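PDB 3QZ6: HpcH/HpaI aldolase from Desulfitobacterium hafniense, which is of unassigned function but belongs to the HpcH/HpaI aldolase/citrate lyase family and folds as a TIM barrel. Local coordinates for residues Ser68-Val76 with Leu84-Pro95; Phe173-Leu182 with Val193-Tyr201. All blocks are in the same frame, centred on the assembly; numbering follows the deposited sequence.

Contact 1 of 2, residues Ser68-Val76 with Leu84-Pro95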
# COMPACT_ATOMS: atom_id res chain seq x y z
N SER A 68 14.92 2.14 10.13
CA SER A 68 15.69 0.90 10.13
C SER A 68 14.92 -0.21 9.42
O SER A 68 13.72 -0.35 9.61
CB SER A 68 15.98 0.46 11.57
OG SER A 68 16.70 1.45 12.29
N VAL A 69 15.62 -1.00 8.62
CA VAL A 69 14.98 -2.09 7.90
C VAL A 69 15.42 -3.41 8.51
O VAL A 69 16.62 -3.70 8.55
CB VAL A 69 15.35 -2.08 6.40
CG1 VAL A 69 14.66 -3.22 5.65
CG2 VAL A 69 15.00 -0.71 5.76
N LEU A 70 14.48 -4.20 9.02
CA LEU A 70 14.80 -5.55 9.47
C LEU A 70 14.21 -6.52 8.47
O LEU A 70 13.30 -6.16 7.73
CB LEU A 70 14.21 -5.83 10.86
CG LEU A 70 14.59 -4.86 11.97
CD1 LEU A 70 13.90 -5.27 13.27
CD2 LEU A 70 16.11 -4.81 12.16
N VAL A 71 14.71 -7.75 8.44
CA VAL A 71 14.16 -8.75 7.54
C VAL A 71 13.82 -10.03 8.32
O VAL A 71 14.60 -10.50 9.13
CB VAL A 71 15.13 -9.10 6.41
CG1 VAL A 71 14.45 -10.06 5.41
CG2 VAL A 71 15.60 -7.83 5.69
N ARG A 72 12.63 -10.57 8.05
CA ARG A 72 12.25 -11.87 8.59
C ARG A 72 12.66 -12.90 7.54
O ARG A 72 12.07 -12.96 6.46
CB ARG A 72 10.74 -11.91 8.81
CG ARG A 72 10.16 -13.24 9.28
CD ARG A 72 8.66 -13.24 8.98
NE ARG A 72 7.87 -13.48 10.17
CZ ARG A 72 6.59 -13.18 10.30
NH1 ARG A 72 5.91 -12.62 9.31
NH2 ARG A 72 5.97 -13.44 11.45
N ILE A 73 13.70 -13.67 7.83
CA ILE A 73 14.24 -14.59 6.84
C ILE A 73 13.66 -15.99 7.03
O ILE A 73 13.31 -16.37 8.13
CB ILE A 73 15.77 -14.62 6.91
CG1 ILE A 73 16.25 -14.97 8.33
CG2 ILE A 73 16.33 -13.26 6.43
CD1 ILE A 73 17.78 -14.95 8.48
N PRO A 74 13.55 -16.75 5.94
CA PRO A 74 12.90 -18.07 6.03
C PRO A 74 13.77 -19.16 6.67
O PRO A 74 13.26 -20.15 7.17
CB PRO A 74 12.64 -18.41 4.56
CG PRO A 74 13.73 -17.67 3.81
CD PRO A 74 13.92 -16.38 4.56
N GLN A 75 15.08 -18.98 6.63
CA GLN A 75 15.98 -19.96 7.23
C GLN A 75 17.29 -19.25 7.51
O GLN A 75 17.59 -18.22 6.90
CB GLN A 75 16.22 -21.16 6.30
CG GLN A 75 17.08 -20.83 5.08
CD GLN A 75 16.94 -21.84 3.96
OE1 GLN A 75 15.98 -22.61 3.92
NE2 GLN A 75 17.89 -21.83 3.02
N VAL A 76 18.06 -19.78 8.44
CA VAL A 76 19.33 -19.16 8.81
C VAL A 76 20.46 -19.78 8.01
O VAL A 76 20.85 -20.91 8.24
CB VAL A 76 19.58 -19.34 10.31
CG1 VAL A 76 20.95 -18.80 10.69
CG2 VAL A 76 18.48 -18.66 11.10
N LEU A 84 22.16 -9.81 3.33
CA LEU A 84 21.21 -8.81 3.77
C LEU A 84 21.87 -7.78 4.67
O LEU A 84 21.54 -6.60 4.60
CB LEU A 84 19.98 -9.44 4.45
CG LEU A 84 19.06 -10.20 3.48
CD1 LEU A 84 18.02 -11.01 4.25
CD2 LEU A 84 18.40 -9.25 2.48
N LEU A 85 22.80 -8.21 5.53
CA LEU A 85 23.53 -7.24 6.36
C LEU A 85 24.43 -6.37 5.48
O LEU A 85 24.57 -5.17 5.72
CB LEU A 85 24.39 -7.94 7.42
CG LEU A 85 23.63 -8.63 8.55
CD1 LEU A 85 24.61 -9.31 9.50
CD2 LEU A 85 22.77 -7.64 9.34
N ASP A 86 25.05 -6.98 4.48
CA ASP A 86 25.94 -6.23 3.60
C ASP A 86 25.13 -5.18 2.84
O ASP A 86 25.55 -4.03 2.69
CB ASP A 86 26.66 -7.16 2.63
CG ASP A 86 27.77 -7.96 3.30
OD1 ASP A 86 28.19 -7.58 4.41
OD2 ASP A 86 28.23 -8.96 2.72
N ILE A 87 23.96 -5.59 2.36
CA ILE A 87 23.08 -4.68 1.62
C ILE A 87 22.64 -3.51 2.50
O ILE A 87 22.50 -2.38 2.03
CB ILE A 87 21.86 -5.43 1.05
CG1 ILE A 87 22.29 -6.32 -0.12
CG2 ILE A 87 20.78 -4.46 0.59
CD1 ILE A 87 21.27 -7.46 -0.43
N GLY A 88 22.43 -3.76 3.79
CA GLY A 88 22.15 -2.67 4.71
C GLY A 88 20.97 -2.83 5.65
O GLY A 88 20.59 -1.88 6.34
N ALA A 89 20.36 -4.01 5.68
CA ALA A 89 19.37 -4.28 6.71
C ALA A 89 20.09 -4.18 8.04
O ALA A 89 21.26 -4.57 8.14
CB ALA A 89 18.78 -5.67 6.53
N GLU A 90 19.43 -3.64 9.06
CA GLU A 90 20.10 -3.53 10.36
C GLU A 90 20.09 -4.85 11.10
O GLU A 90 20.81 -5.04 12.09
CB GLU A 90 19.45 -2.44 11.22
CG GLU A 90 19.65 -1.03 10.66
CD GLU A 90 19.41 0.05 11.71
OE1 GLU A 90 19.45 -0.27 12.91
OE2 GLU A 90 19.17 1.22 11.33
N GLY A 91 19.26 -5.78 10.63
CA GLY A 91 19.20 -7.07 11.29
C GLY A 91 17.95 -7.86 10.97
O GLY A 91 17.29 -7.61 9.95
N PHE A 92 17.63 -8.78 11.86
CA PHE A 92 16.69 -9.85 11.54
C PHE A 92 15.68 -10.16 12.62
O PHE A 92 15.95 -10.01 13.81
CB PHE A 92 17.48 -11.13 11.26
CG PHE A 92 18.51 -10.97 10.20
CD1 PHE A 92 18.13 -10.87 8.87
CD2 PHE A 92 19.86 -10.90 10.53
CE1 PHE A 92 19.09 -10.70 7.88
CE2 PHE A 92 20.82 -10.74 9.55
CZ PHE A 92 20.44 -10.64 8.22
N MSE A 93 14.52 -10.63 12.18
CA MSE A 93 13.66 -11.39 13.05
C MSE A 93 13.78 -12.84 12.58
O MSE A 93 13.47 -13.15 11.43
CB MSE A 93 12.21 -10.92 12.95
CG MSE A 93 11.24 -11.72 13.82
SE MSE A 93 9.45 -10.92 13.88
CE MSE A 93 8.96 -11.18 12.05
N ILE A 94 14.26 -13.70 13.46
CA ILE A 94 14.44 -15.11 13.14
C ILE A 94 13.19 -15.87 13.56
O ILE A 94 12.84 -15.89 14.74
CB ILE A 94 15.66 -15.71 13.88
CG1 ILE A 94 16.91 -14.84 13.65
CG2 ILE A 94 15.91 -17.15 13.44
CD1 ILE A 94 17.28 -14.72 12.17
N PRO A 95 12.50 -16.51 12.61
CA PRO A 95 11.19 -17.10 12.93
C PRO A 95 11.30 -18.48 13.58
O PRO A 95 12.28 -19.19 13.33
CB PRO A 95 10.53 -17.24 11.56
CG PRO A 95 11.70 -17.47 10.62
CD PRO A 95 12.83 -16.61 11.17
O HOH W 1 18.29 -0.64 7.37
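Val-71 pairs with Phe-92 where strand 68-72 runs parallel to strand 91-94, neighbours in the eight-stranded TIM barrel; with helix 78-87 they form one beta-alpha-beta unit. Three backbone bonds tie the strands: Glu-90 N to Val-69 O at 2.9 Å, Val-71 N to Gly-91 O at 3.0 Å and Met-93 N to Val-71 O. Val-71 O also lies at the edge of the Phe-92 ring, near its plane. A water links the two segments, accepting from Val-69 N and donating to Gly-88 O.

Apolar packing fills the side toward the helix. Leu-84 CD1 touches both Ile-73 CG2, 3.6 Å away, and Val-71 CG1, while Val-71 CG2 rests on Ala-89 CB. Ile-73 CG2 also meets Phe-92 CD1. With chi1 at 56°, Ile-73 holds CG1 between its backbone N and carbonyl carbon, and CD1 lies 3.7 Å from Ile-94 CD1, the two side chains running the same way. Ile-94 CG2 also meets Val-76 CG2, and helix 100-110 packs over both residues.

The polar contacts lie elsewhere. Ser-68 OG donates to Glu-90 OE2 over 2.7 Å, meeting the carboxylate from above its plane; the backbone N atoms of Phe-5 and Leu-6 also bind this carboxylate, so three donors hold a buried group. On the face shared by Leu-70, Arg-72 and Met-93, the arginine forms salt bridges with Asp-44 and Glu-46. Selenomethionine Met-93 runs alongside it and bends at chi3 (67°), which brings its CE methyl over one face of the guanidinium, 3.2 Å from Arg-72 NE.

Contact 2 of 2, residues Phe173-Leu182 with Val193-Tyr201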
# COMPACT_ATOMS: atom_id res chain seq x y z
N PHE A 173 7.05 -12.60 19.63
CA PHE A 173 6.20 -13.77 19.43
C PHE A 173 5.58 -13.81 18.04
O PHE A 173 5.39 -12.77 17.40
CB PHE A 173 5.07 -13.77 20.46
CG PHE A 173 5.56 -13.57 21.86
CD1 PHE A 173 6.16 -14.61 22.54
CD2 PHE A 173 5.46 -12.33 22.46
CE1 PHE A 173 6.64 -14.43 23.83
CE2 PHE A 173 5.94 -12.13 23.74
CZ PHE A 173 6.53 -13.18 24.43
N GLY A 174 5.25 -15.02 17.59
CA GLY A 174 4.42 -15.22 16.42
C GLY A 174 3.12 -15.84 16.91
O GLY A 174 3.01 -17.05 17.05
N PRO A 175 2.13 -14.99 17.21
CA PRO A 175 0.94 -15.47 17.93
C PRO A 175 0.14 -16.54 17.18
O PRO A 175 -0.41 -17.45 17.81
CB PRO A 175 0.10 -14.20 18.12
CG PRO A 175 1.08 -13.08 18.00
CD PRO A 175 2.11 -13.53 17.01
N ARG A 176 0.06 -16.44 15.86
CA ARG A 176 -0.74 -17.39 15.11
C ARG A 176 -0.15 -18.79 15.21
O ARG A 176 -0.85 -19.75 15.53
CB ARG A 176 -0.88 -16.97 13.64
CG ARG A 176 -1.79 -17.90 12.82
CD ARG A 176 -2.18 -17.25 11.50
NE ARG A 176 -2.98 -16.05 11.74
CZ ARG A 176 -2.92 -14.94 11.01
NH1 ARG A 176 -2.10 -14.87 9.97
NH2 ARG A 176 -3.69 -13.90 11.32
N ASP A 177 1.15 -18.92 14.94
CA ASP A 177 1.81 -20.22 15.03
C ASP A 177 1.80 -20.72 16.48
O ASP A 177 1.61 -21.91 16.73
CB ASP A 177 3.25 -20.17 14.50
CG ASP A 177 3.31 -20.24 12.96
OD1 ASP A 177 2.64 -21.10 12.35
OD2 ASP A 177 4.04 -19.42 12.36
N LEU A 178 2.04 -19.82 17.43
CA LEU A 178 2.06 -20.23 18.83
C LEU A 178 0.70 -20.76 19.24
O LEU A 178 0.60 -21.82 19.86
CB LEU A 178 2.46 -19.07 19.73
CG LEU A 178 2.54 -19.38 21.23
CD1 LEU A 178 3.58 -20.46 21.54
CD2 LEU A 178 2.85 -18.10 22.01
N SER A 179 -0.36 -20.03 18.90
CA SER A 179 -1.71 -20.50 19.20
C SER A 179 -1.94 -21.85 18.53
O SER A 179 -2.59 -22.72 19.09
CB SER A 179 -2.77 -19.47 18.77
OG SER A 179 -2.79 -19.30 17.36
N ASN A 180 -1.38 -22.03 17.34
CA ASN A 180 -1.50 -23.31 16.67
C ASN A 180 -0.81 -24.40 17.47
O ASN A 180 -1.35 -25.50 17.62
CB ASN A 180 -0.93 -23.27 15.24
CG ASN A 180 -1.34 -24.50 14.42
OD1 ASN A 180 -2.36 -25.14 14.70
ND2 ASN A 180 -0.55 -24.82 13.41
N ASP A 181 0.38 -24.10 17.98
CA ASP A 181 1.13 -25.09 18.74
C ASP A 181 0.43 -25.43 20.05
O ASP A 181 0.62 -26.51 20.60
CB ASP A 181 2.56 -24.61 19.02
CG ASP A 181 3.53 -25.77 19.23
OD1 ASP A 181 3.46 -26.75 18.46
OD2 ASP A 181 4.37 -25.71 20.15
N LEU A 182 -0.39 -24.50 20.56
CA LEU A 182 -1.17 -24.75 21.77
C LEU A 182 -2.47 -25.49 21.47
O LEU A 182 -3.27 -25.75 22.37
CB LEU A 182 -1.48 -23.43 22.48
CG LEU A 182 -0.29 -22.79 23.20
CD1 LEU A 182 -0.51 -21.29 23.37
CD2 LEU A 182 -0.04 -23.48 24.56
N VAL A 193 -2.13 -18.27 25.70
CA VAL A 193 -1.16 -17.55 24.90
C VAL A 193 -0.45 -16.51 25.76
O VAL A 193 0.78 -16.42 25.76
CB VAL A 193 -1.83 -16.88 23.68
CG1 VAL A 193 -0.86 -15.95 22.97
CG2 VAL A 193 -2.35 -17.94 22.72
N TYR A 194 -1.21 -15.74 26.53
CA TYR A 194 -0.62 -14.75 27.43
C TYR A 194 0.27 -15.37 28.53
O TYR A 194 1.27 -14.77 28.92
CB TYR A 194 -1.71 -13.84 28.02
CG TYR A 194 -2.10 -12.75 27.05
CD1 TYR A 194 -3.12 -12.94 26.14
CD2 TYR A 194 -1.40 -11.55 27.00
CE1 TYR A 194 -3.46 -11.96 25.23
CE2 TYR A 194 -1.73 -10.56 26.10
CZ TYR A 194 -2.77 -10.77 25.22
OH TYR A 194 -3.11 -9.79 24.31
N GLU A 195 -0.08 -16.56 28.99
CA GLU A 195 0.79 -17.28 29.93
C GLU A 195 2.17 -17.50 29.32
O GLU A 195 3.18 -17.29 29.98
CB GLU A 195 0.20 -18.64 30.29
CG GLU A 195 -1.00 -18.60 31.22
CD GLU A 195 -1.56 -19.98 31.50
OE1 GLU A 195 -0.77 -20.95 31.53
OE2 GLU A 195 -2.80 -20.10 31.68
N CYS A 196 2.20 -17.94 28.06
CA CYS A 196 3.46 -18.10 27.35
C CYS A 196 4.23 -16.78 27.28
O CYS A 196 5.43 -16.73 27.56
CB CYS A 196 3.23 -18.64 25.93
SG CYS A 196 2.63 -20.34 25.84
N TYR A 197 3.54 -15.71 26.91
CA TYR A 197 4.19 -14.41 26.81
C TYR A 197 4.87 -14.07 28.13
O TYR A 197 6.02 -13.64 28.15
CB TYR A 197 3.18 -13.31 26.48
CG TYR A 197 2.53 -13.42 25.12
CD1 TYR A 197 3.07 -14.20 24.11
CD2 TYR A 197 1.36 -12.71 24.85
CE1 TYR A 197 2.46 -14.28 22.86
CE2 TYR A 197 0.75 -12.78 23.61
CZ TYR A 197 1.31 -13.56 22.62
OH TYR A 197 0.67 -13.62 21.40
N GLU A 198 4.13 -14.25 29.23
CA GLU A 198 4.64 -13.92 30.55
C GLU A 198 5.90 -14.70 30.87
O GLU A 198 6.87 -14.15 31.39
CB GLU A 198 3.58 -14.17 31.63
CG GLU A 198 2.33 -13.29 31.53
CD GLU A 198 2.53 -11.89 32.10
OE1 GLU A 198 3.70 -11.45 32.21
OE2 GLU A 198 1.52 -11.23 32.43
N LYS A 199 5.87 -16.00 30.59
CA LYS A 199 7.03 -16.86 30.85
C LYS A 199 8.23 -16.37 30.07
O LYS A 199 9.34 -16.31 30.60
CB LYS A 199 6.74 -18.32 30.48
CG LYS A 199 5.91 -19.07 31.50
CD LYS A 199 5.62 -20.49 31.03
CE LYS A 199 4.73 -21.22 32.02
NZ LYS A 199 4.29 -22.54 31.50
N VAL A 200 8.02 -16.00 28.82
CA VAL A 200 9.13 -15.54 28.00
C VAL A 200 9.66 -14.20 28.49
O VAL A 200 10.87 -13.97 28.54
CB VAL A 200 8.73 -15.44 26.51
CG1 VAL A 200 9.85 -14.75 25.72
CG2 VAL A 200 8.44 -16.84 25.97
N TYR A 201 8.75 -13.30 28.86
CA TYR A 201 9.18 -11.99 29.37
C TYR A 201 10.02 -12.12 30.65
O TYR A 201 11.02 -11.42 30.83
CB TYR A 201 7.96 -11.09 29.61
CG TYR A 201 7.49 -10.34 28.37
CD1 TYR A 201 8.02 -10.60 27.11
CD2 TYR A 201 6.51 -9.36 28.47
CE1 TYR A 201 7.58 -9.91 25.98
CE2 TYR A 201 6.06 -8.67 27.36
CZ TYR A 201 6.60 -8.94 26.12
OH TYR A 201 6.15 -8.23 25.03
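Phe-173 and Tyr-197 meet ring against ring at the centre of this contact, where the end of barrel strand 170-173 and the helix 175-181 that follows it pack on helix 191-207. The rings are oblique, with centroids 4.2 Å apart and planes at 36°. Tyr-197 CD1 sits over the middle of the Phe-173 ring, and Tyr-197 CE1 comes within 3.3 Å of Phe-173 CG. The rim of the same phenyl ring is met by Val-200, whose CB lies in the ring plane 3.5 Å from Phe-173 CE1, and by Tyr-201 CE1 near Phe-173 CE2. Phe-173 therefore touches three residues of two successive turns of the helix.

Beyond the aromatic cluster, Leu-178 CD2 reaches Tyr-197 CE1 at 3.9 Å and Cys-196 CB at 4.0 Å. Its CG stands opposite the backbone N (chi1 -179°), carrying the branch across to the other helix. One turn on, Leu-182 CD1 touches Val-193 CG2 and Cys-196 SG. Pro-175 lies across the end of Tyr-197, its CB 3.4 Å from the phenol OH.

The short helix segments cross at 111°, their axes 10.8 Å apart at closest approach, a wide separation spanned mainly by Leu-178 and Tyr-197. Gly-174, the N-cap of helix 175-181, is the single residue between that helix and Phe-173 at the end of strand 170-173. Behind the cluster, Phe-213 of strand 210-215 meets the Tyr-197 ring edge-to-face, and Tyr-201 OH is hydrogen-bonded to Gly-212 O, helping to fix that ring beside Phe-173. Helix 153-157 packs against Leu-182, Cys-196 and Val-200. Across the two segments the contact is apolar and aromatic, consistent with dispersion and burial of hydrocarbon supplying most of the hold, while the polar end of Tyr-201 is satisfied outside them.

Contact 1 comes first along the chain and closes before contact 2 opens. Their centres lie about 22 Å apart, and their nearest atoms about 6 Å apart without touching. Both belong to the same closed parallel barrel: contact 1 joins its third and fourth strands, 68-72 and 91-94, with helix 78-87 linking them along the chain, whereas contact 2 runs from the end of the sixth strand, 170-173, into the helical layer of 175-181 and 191-207. Strand 145-150 lies between 91-94 and 170-173 in the sheet. The centre of contact 1 lies about 8 Å from the chain centre, in the barrel wall; that of contact 2 lies about 17 Å from it, in the outer helical layer.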